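Local coordinates for protein mannitol dehydrogenase (PDB 3TWO) that probably reduces cinnamaldehydes to the corresponding alcohols, and the reverse, as a zinc-dependent cinnamyl alcohol dehydrogenase that uses NADP(H), at residues H25-R30 / N135-E140; N149-K154 / N310-I315. All coordinates share one frame; numbering follows the deposited sequence.

How the contacts relate
Contact 1 (25-30 with 135-140) belongs to the GroES-like part of this medium-chain alcohol dehydrogenase, whereas contact 2 (149-154 with 310-315) joins a short helix to the loop that follows helix 296-308. Their centres are 26 Å apart and their nearest atoms about 13 Å, so the two do not touch; along the chain the first closes before the second opens. Strand 31-40 relates them, since it pairs with strand 135-139 and also packs against Leu152 and Glu153. In contact 2 the Pro313 side chain is about 10 Å from NADPH and about 12 Å from a zinc ion. The Asp139 side chain of contact 1 is about 12 Å from a bound zinc ion.

Contact 1 (H25-R30 / N135-E140); sequences HAVGPR and NIVVDE
Val137 projects from strand 135-139 onto His25, in the loop between strands 18-24 and 31-40 of the GroES-like fold. Strand 135-139 pairs antiparallel with strand 31-40, through backbone bonds of Ile136 with Ile34 and Val138 with Val32, so this loop packs against the neighbour of the strand into which it leads.

The apolar part is a CH-pi contact. Val137 CB stands over one face of the imidazole, 4.2 Å from the centroid of the His25 ring and 28° off its normal, while CG1 stands above the plane on the NE2 side, 3.3 Å from His25 NE2. That branch is anti to the backbone N (chi1 -178°), which also brings it to 4.4 Å from Val27 CG2. The His25 ring stacks in addition with that of His123.

Hydrogen bonding across the contact rests on backbone atoms: Glu140 N donates to Arg30 O over 2.9 Å, fairly straight at 157°.

Charge plays a looser part. The Arg30 and Glu140 side chains run side by side in the same direction, yet Arg30 NE and Glu140 OE1 are 4.2 Å apart and no N-H of the guanidinium is aimed at that oxygen, so any attraction is probably weak and undirected, the guanidinium and carboxylate planes being steeply inclined to each other. The other carboxylate oxygen, OE2, is taken by the amides of Lys78 and Lys79, which should hold the Glu140 group in place. OE1 meets instead the aliphatic chain of arginine, 3.5 Å from Arg30 CD.

Contact 2 (N149-K154 / N310-I315); sequences NAPLEK and NIYPEI
Tyr312, in the loop that leaves helix 296-308 after its Schellman motif, packs against Pro151 and Lys154 at the start of helix 152-155. Asn310, with positive phi, is the C-prime residue of that motif, and the chain then runs from the Rossmann-type side to strand 315-318, which pairs with strand 338-342 in the mixed sheet of the GroES-like part, consistent with packing at the domain junction. Pro151 occupies the N-cap position of the helix, and no hydrogen bond joins the segments.

Lys154 has the most surface buried here, and it is the aliphatic part of its side chain that makes the contact, CB coming in obliquely. CB sits 3.7 Å from Tyr312 CD2 and CD lies 3.9 Å from Tyr312 CB, and the chain crosses the tyrosine at about a right angle. Beyond CG the lysine is fully extended, which carries NZ away from Tyr312; the nearby carboxylate of Glu314 is too far for a salt bridge, and its OE2 makes a long, weak ion pair with Lys194.

Tyr312 is buried and meets the other segment along its whole length. Its CG is anti to the carbonyl carbon (chi1 -68°), an orientation that turns one face of the ring to Pro151, whose CG makes a CH-pi contact, 4.1 Å from the centroid of the Tyr312 ring and 21° off its normal. At the far end the phenol oxygen adjoins Pro151 CD and Ala150 CB. Ile307 of helix 296-308 also touches both Tyr312 and Ala150.

Ile315 closes the contact where strand 315-318 begins. Its side chain crosses that of Glu153 at about a right angle, with Ile315 CD1 3.7 Å from Glu153 CG. Between tyrosine and isoleucine the pyrrolidine of Pro313 abuts the helix backbone, its CG 3.0 Å from Lys154 O.

Contact 1 (H25-R30 / N135-E140)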
ATOM      1  N   HIS B  25      24.073  22.652  22.877  1.00 34.87           N
ATOM      2  CA  HIS B  25      24.089  24.059  22.447  1.00 35.40           C
ATOM      3  C   HIS B  25      23.455  25.046  23.474  1.00 35.12           C
ATOM      4  O   HIS B  25      22.516  24.706  24.213  1.00 33.22           O
ATOM      5  CB  HIS B  25      23.447  24.233  21.050  1.00 35.04           C
ATOM      6  CG  HIS B  25      21.955  24.065  21.017  1.00 36.39           C
ATOM      7  ND1 HIS B  25      21.342  22.936  20.483  1.00 33.56           N
ATOM      8  CD2 HIS B  25      20.949  24.917  21.351  1.00 34.26           C
ATOM      9  CE1 HIS B  25      20.025  23.098  20.516  1.00 31.70           C
ATOM     10  NE2 HIS B  25      19.763  24.289  21.028  1.00 34.23           N
ATOM     11  N   ALA B  26      24.003  26.257  23.490  1.00 35.92           N
ATOM     12  CA  ALA B  26      23.498  27.378  24.290  1.00 35.66           C
ATOM     13  C   ALA B  26      22.016  27.605  23.985  1.00 35.34           C
ATOM     14  O   ALA B  26      21.524  27.274  22.893  1.00 33.73           O
ATOM     15  CB  ALA B  26      24.317  28.662  23.965  1.00 35.75           C
ATOM     16  N   VAL B  27      21.308  28.169  24.960  1.00 36.19           N
ATOM     17  CA  VAL B  27      19.914  28.571  24.802  1.00 36.40           C
ATOM     18  C   VAL B  27      19.795  29.791  23.889  1.00 37.29           C
ATOM     19  O   VAL B  27      20.171  30.877  24.271  1.00 38.52           O
ATOM     20  CB  VAL B  27      19.268  28.873  26.176  1.00 36.70           C
ATOM     21  CG1 VAL B  27      17.801  29.102  26.001  1.00 35.38           C
ATOM     22  CG2 VAL B  27      19.534  27.698  27.197  1.00 35.89           C
ATOM     23  N   GLY B  28      19.281  29.598  22.680  1.00 38.24           N
ATOM     24  CA  GLY B  28      19.246  30.672  21.693  1.00 39.40           C
ATOM     25  C   GLY B  28      18.000  31.477  21.982  1.00 41.00           C
ATOM     26  O   GLY B  28      17.198  31.076  22.817  1.00 41.09           O
ATOM     27  N   PRO B  29      17.804  32.616  21.295  1.00 42.15           N
ATOM     28  CA  PRO B  29      16.692  33.483  21.740  1.00 42.42           C
ATOM     29  C   PRO B  29      15.312  32.831  21.616  1.00 41.41           C
ATOM     30  O   PRO B  29      14.411  33.230  22.346  1.00 41.70           O
ATOM     31  CB  PRO B  29      16.826  34.729  20.837  1.00 44.21           C
ATOM     32  CG  PRO B  29      17.536  34.241  19.647  1.00 43.82           C
ATOM     33  CD  PRO B  29      18.495  33.168  20.124  1.00 42.56           C
ATOM     34  N   ARG B  30      15.170  31.805  20.754  1.00 40.06           N
ATOM     35  CA  ARG B  30      13.904  31.050  20.629  1.00 39.50           C
ATOM     36  C   ARG B  30      13.895  29.670  21.300  1.00 37.93           C
ATOM     37  O   ARG B  30      12.947  28.914  21.111  1.00 38.26           O
ATOM     38  CB  ARG B  30      13.542  30.806  19.162  1.00 39.25           C
ATOM     39  CG  ARG B  30      13.239  32.004  18.299  1.00 45.33           C
ATOM     40  CD  ARG B  30      11.878  32.591  18.599  1.00 50.50           C
ATOM     41  NE  ARG B  30      12.099  33.895  19.166  1.00 58.62           N
ATOM     42  CZ  ARG B  30      11.892  35.050  18.525  1.00 62.47           C
ATOM     43  NH1 ARG B  30      11.396  35.069  17.281  1.00 61.48           N
ATOM     44  NH2 ARG B  30      12.181  36.194  19.141  1.00 61.52           N
ATOM     45  N   ASN B 135      18.645  16.998  30.988  1.00 28.35           N
ATOM     46  CA  ASN B 135      18.072  18.201  30.415  1.00 28.69           C
ATOM     47  C   ASN B 135      18.152  18.128  28.904  1.00 28.67           C
ATOM     48  O   ASN B 135      18.814  17.228  28.374  1.00 28.41           O
ATOM     49  CB  ASN B 135      18.790  19.477  30.971  1.00 28.91           C
ATOM     50  CG  ASN B 135      20.252  19.557  30.571  1.00 28.54           C
ATOM     51  OD1 ASN B 135      20.630  19.207  29.447  1.00 32.17           O
ATOM     52  ND2 ASN B 135      21.099  20.073  31.482  1.00 27.84           N
ATOM     53  N   ILE B 136      17.514  19.084  28.229  1.00 28.39           N
ATOM     54  CA  ILE B 136      17.525  19.146  26.777  1.00 28.36           C
ATOM     55  C   ILE B 136      17.187  20.595  26.408  1.00 30.47           C
ATOM     56  O   ILE B 136      16.456  21.301  27.185  1.00 31.22           O
ATOM     57  CB  ILE B 136      16.552  18.119  26.115  1.00 28.87           C
ATOM     58  CG1 ILE B 136      16.877  17.958  24.625  1.00 27.03           C
ATOM     59  CG2 ILE B 136      15.082  18.498  26.304  1.00 24.65           C
ATOM     60  CD1 ILE B 136      16.124  16.865  23.942  1.00 26.51           C
ATOM     61  N   VAL B 137      17.760  21.066  25.292  1.00 29.44           N
ATOM     62  CA  VAL B 137      17.545  22.451  24.810  1.00 29.97           C
ATOM     63  C   VAL B 137      16.789  22.364  23.480  1.00 28.72           C
ATOM     64  O   VAL B 137      17.316  21.787  22.537  1.00 28.75           O
ATOM     65  CB  VAL B 137      18.919  23.235  24.609  1.00 31.21           C
ATOM     66  CG1 VAL B 137      18.688  24.684  24.168  1.00 31.23           C
ATOM     67  CG2 VAL B 137      19.748  23.216  25.890  1.00 31.49           C
ATOM     68  N   VAL B 138      15.568  22.898  23.411  1.00 27.96           N
ATOM     69  CA  VAL B 138      14.705  22.718  22.253  1.00 28.58           C
ATOM     70  C   VAL B 138      14.126  24.054  21.759  1.00 29.92           C
ATOM     71  O   VAL B 138      13.663  24.863  22.585  1.00 29.42           O
ATOM     72  CB  VAL B 138      13.534  21.744  22.582  1.00 28.98           C
ATOM     73  CG1 VAL B 138      12.704  21.472  21.338  1.00 27.56           C
ATOM     74  CG2 VAL B 138      14.058  20.427  23.157  1.00 26.64           C
ATOM     75  N   ASP B 139      14.176  24.284  20.427  1.00 30.20           N
ATOM     76  CA  ASP B 139      13.464  25.424  19.791  1.00 31.44           C
ATOM     77  C   ASP B 139      11.968  25.370  20.235  1.00 31.02           C
ATOM     78  O   ASP B 139      11.360  24.281  20.221  1.00 29.05           O
ATOM     79  CB  ASP B 139      13.561  25.339  18.270  1.00 31.74           C
ATOM     80  CG  ASP B 139      12.865  26.521  17.560  1.00 34.21           C
ATOM     81  OD1 ASP B 139      11.637  26.570  17.583  1.00 34.85           O
ATOM     82  OD2 ASP B 139      13.542  27.413  16.988  1.00 39.01           O
ATOM     83  N   GLU B 140      11.420  26.508  20.655  1.00 30.48           N
ATOM     84  CA  GLU B 140      10.070  26.543  21.273  1.00 32.67           C
ATOM     85  C   GLU B 140       8.919  25.999  20.435  1.00 31.77           C
ATOM     86  O   GLU B 140       7.871  25.635  21.011  1.00 31.93           O
ATOM     87  CB  GLU B 140       9.686  27.956  21.750  1.00 34.09           C
ATOM     88  CG  GLU B 140       9.831  29.010  20.679  1.00 39.30           C
ATOM     89  CD  GLU B 140       9.028  30.257  20.962  1.00 46.28           C
ATOM     90  OE1 GLU B 140       9.001  31.145  20.068  1.00 50.60           O
ATOM     91  OE2 GLU B 140       8.421  30.341  22.055  1.00 47.08           O
TER

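Contact 2 (N149-K154 / N310-I315)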
ATOM      1  N   ASN B 149      -1.324  19.423  36.123  1.00 41.51           N
ATOM      2  CA  ASN B 149      -1.789  18.328  37.002  1.00 42.45           C
ATOM      3  C   ASN B 149      -1.786  16.916  36.396  1.00 41.71           C
ATOM      4  O   ASN B 149      -2.087  15.963  37.084  1.00 42.77           O
ATOM      5  CB  ASN B 149      -3.160  18.633  37.591  1.00 42.66           C
ATOM      6  CG  ASN B 149      -3.105  19.773  38.591  1.00 47.53           C
ATOM      7  OD1 ASN B 149      -3.598  20.862  38.302  1.00 49.78           O
ATOM      8  ND2 ASN B 149      -2.478  19.540  39.769  1.00 46.24           N
ATOM      9  N   ALA B 150      -1.427  16.782  35.123  1.00 40.24           N
ATOM     10  CA  ALA B 150      -1.323  15.475  34.500  1.00 38.35           C
ATOM     11  C   ALA B 150      -0.227  14.611  35.178  1.00 37.44           C
ATOM     12  O   ALA B 150       0.807  15.144  35.588  1.00 37.55           O
ATOM     13  CB  ALA B 150      -1.046  15.652  33.010  1.00 36.97           C
ATOM     14  N   PRO B 151      -0.445  13.272  35.297  1.00 36.59           N
ATOM     15  CA  PRO B 151       0.669  12.437  35.866  1.00 35.66           C
ATOM     16  C   PRO B 151       1.845  12.346  34.855  1.00 34.33           C
ATOM     17  O   PRO B 151       1.716  11.756  33.773  1.00 31.93           O
ATOM     18  CB  PRO B 151       0.015  11.070  36.110  1.00 35.61           C
ATOM     19  CG  PRO B 151      -1.172  11.013  35.099  1.00 36.10           C
ATOM     20  CD  PRO B 151      -1.662  12.483  35.002  1.00 36.20           C
ATOM     21  N   LEU B 152       2.966  12.962  35.201  1.00 34.57           N
ATOM     22  CA  LEU B 152       4.012  13.250  34.223  1.00 34.87           C
ATOM     23  C   LEU B 152       4.770  12.015  33.764  1.00 34.47           C
ATOM     24  O   LEU B 152       5.241  11.931  32.612  1.00 35.37           O
ATOM     25  CB  LEU B 152       4.983  14.228  34.833  1.00 35.40           C
ATOM     26  CG  LEU B 152       5.394  15.357  33.935  1.00 38.62           C
ATOM     27  CD1 LEU B 152       4.194  15.933  33.134  1.00 33.37           C
ATOM     28  CD2 LEU B 152       6.050  16.421  34.859  1.00 39.25           C
ATOM     29  N   GLU B 153       4.885  11.041  34.660  1.00 35.61           N
ATOM     30  CA  GLU B 153       5.463   9.729  34.323  1.00 35.50           C
ATOM     31  C   GLU B 153       4.617   9.011  33.234  1.00 35.05           C
ATOM     32  O   GLU B 153       5.182   8.338  32.371  1.00 34.58           O
ATOM     33  CB  GLU B 153       5.690   8.874  35.591  1.00 36.55           C
ATOM     34  CG  GLU B 153       4.505   8.046  36.206  1.00 37.95           C
ATOM     35  CD  GLU B 153       3.477   8.893  36.923  1.00 43.51           C
ATOM     36  OE1 GLU B 153       3.667  10.112  37.068  1.00 44.86           O
ATOM     37  OE2 GLU B 153       2.439   8.332  37.342  1.00 47.90           O
ATOM     38  N   LYS B 154       3.292   9.214  33.247  1.00 33.31           N
ATOM     39  CA  LYS B 154       2.409   8.619  32.222  1.00 32.73           C
ATOM     40  C   LYS B 154       2.339   9.434  30.916  1.00 32.38           C
ATOM     41  O   LYS B 154       2.009   8.875  29.822  1.00 32.37           O
ATOM     42  CB  LYS B 154       1.000   8.481  32.784  1.00 33.40           C
ATOM     43  CG  LYS B 154       0.855   7.230  33.652  1.00 34.83           C
ATOM     44  CD  LYS B 154      -0.504   7.196  34.241  1.00 37.61           C
ATOM     45  CE  LYS B 154      -0.587   6.104  35.287  1.00 40.97           C
ATOM     46  NZ  LYS B 154      -2.017   6.010  35.649  1.00 45.42           N
ATOM     47  N   ASN B 310      -8.285  10.984  29.993  1.00 32.01           N
ATOM     48  CA  ASN B 310      -7.545  10.068  30.873  1.00 32.64           C
ATOM     49  C   ASN B 310      -7.150   8.756  30.167  1.00 31.13           C
ATOM     50  O   ASN B 310      -7.367   7.674  30.676  1.00 30.28           O
ATOM     51  CB  ASN B 310      -8.306   9.800  32.174  1.00 33.17           C
ATOM     52  CG  ASN B 310      -7.406   9.879  33.398  1.00 38.11           C
ATOM     53  OD1 ASN B 310      -7.301  10.952  34.080  1.00 47.96           O
ATOM     54  ND2 ASN B 310      -6.767   8.790  33.711  1.00 34.92           N
ATOM     55  N   ILE B 311      -6.555   8.898  28.995  1.00 29.98           N
ATOM     56  CA  ILE B 311      -6.031   7.804  28.228  1.00 29.97           C
ATOM     57  C   ILE B 311      -4.493   7.871  28.309  1.00 30.48           C
ATOM     58  O   ILE B 311      -3.860   8.739  27.690  1.00 30.36           O
ATOM     59  CB  ILE B 311      -6.453   7.960  26.772  1.00 29.10           C
ATOM     60  CG1 ILE B 311      -7.974   7.912  26.674  1.00 29.25           C
ATOM     61  CG2 ILE B 311      -5.857   6.854  25.903  1.00 30.56           C
ATOM     62  CD1 ILE B 311      -8.554   8.223  25.232  1.00 28.42           C
ATOM     63  N   TYR B 312      -3.908   6.971  29.102  1.00 29.93           N
ATOM     64  CA  TYR B 312      -2.498   6.946  29.336  1.00 30.00           C
ATOM     65  C   TYR B 312      -1.878   5.573  29.094  1.00 29.86           C
ATOM     66  O   TYR B 312      -2.537   4.541  29.286  1.00 28.33           O
ATOM     67  CB  TYR B 312      -2.226   7.338  30.772  1.00 30.76           C
ATOM     68  CG  TYR B 312      -2.535   8.775  31.094  1.00 31.66           C
ATOM     69  CD1 TYR B 312      -3.634   9.121  31.916  1.00 30.22           C
ATOM     70  CD2 TYR B 312      -1.734   9.794  30.589  1.00 29.45           C
ATOM     71  CE1 TYR B 312      -3.902  10.491  32.255  1.00 31.58           C
ATOM     72  CE2 TYR B 312      -1.980  11.121  30.923  1.00 32.09           C
ATOM     73  CZ  TYR B 312      -3.051  11.456  31.751  1.00 32.60           C
ATOM     74  OH  TYR B 312      -3.228  12.783  32.019  1.00 37.05           O
ATOM     75  N   PRO B 313      -0.592   5.554  28.650  1.00 29.83           N
ATOM     76  CA  PRO B 313       0.169   4.275  28.637  1.00 28.97           C
ATOM     77  C   PRO B 313       0.239   3.605  29.999  1.00 29.71           C
ATOM     78  O   PRO B 313       0.207   4.258  31.089  1.00 29.49           O
ATOM     79  CB  PRO B 313       1.591   4.698  28.230  1.00 29.32           C
ATOM     80  CG  PRO B 313       1.647   6.208  28.573  1.00 29.96           C
ATOM     81  CD  PRO B 313       0.242   6.710  28.246  1.00 29.29           C
ATOM     82  N   GLU B 314       0.315   2.298  29.930  1.00 30.58           N
ATOM     83  CA  GLU B 314       0.627   1.416  31.049  1.00 32.78           C
ATOM     84  C   GLU B 314       2.154   1.459  31.171  1.00 32.53           C
ATOM     85  O   GLU B 314       2.882   1.089  30.231  1.00 32.33           O
ATOM     86  CB  GLU B 314       0.239  -0.004  30.646  1.00 33.21           C
ATOM     87  CG  GLU B 314      -1.210  -0.187  30.331  1.00 37.82           C
ATOM     88  CD  GLU B 314      -1.997  -0.006  31.576  1.00 44.64           C
ATOM     89  OE1 GLU B 314      -1.633  -0.703  32.561  1.00 48.88           O
ATOM     90  OE2 GLU B 314      -2.924   0.847  31.596  1.00 44.09           O
ATOM     91  N   ILE B 315       2.650   1.907  32.304  1.00 32.09           N
ATOM     92  CA  ILE B 315       4.095   2.108  32.418  1.00 32.19           C
ATOM     93  C   ILE B 315       4.618   1.399  33.630  1.00 32.86           C
ATOM     94  O   ILE B 315       3.868   1.137  34.585  1.00 32.08           O
ATOM     95  CB  ILE B 315       4.500   3.603  32.497  1.00 31.64           C
ATOM     96  CG1 ILE B 315       3.938   4.223  33.789  1.00 34.06           C
ATOM     97  CG2 ILE B 315       3.883   4.369  31.333  1.00 29.58           C
ATOM     98  CD1 ILE B 315       4.978   4.783  34.637  1.00 36.33           C
TER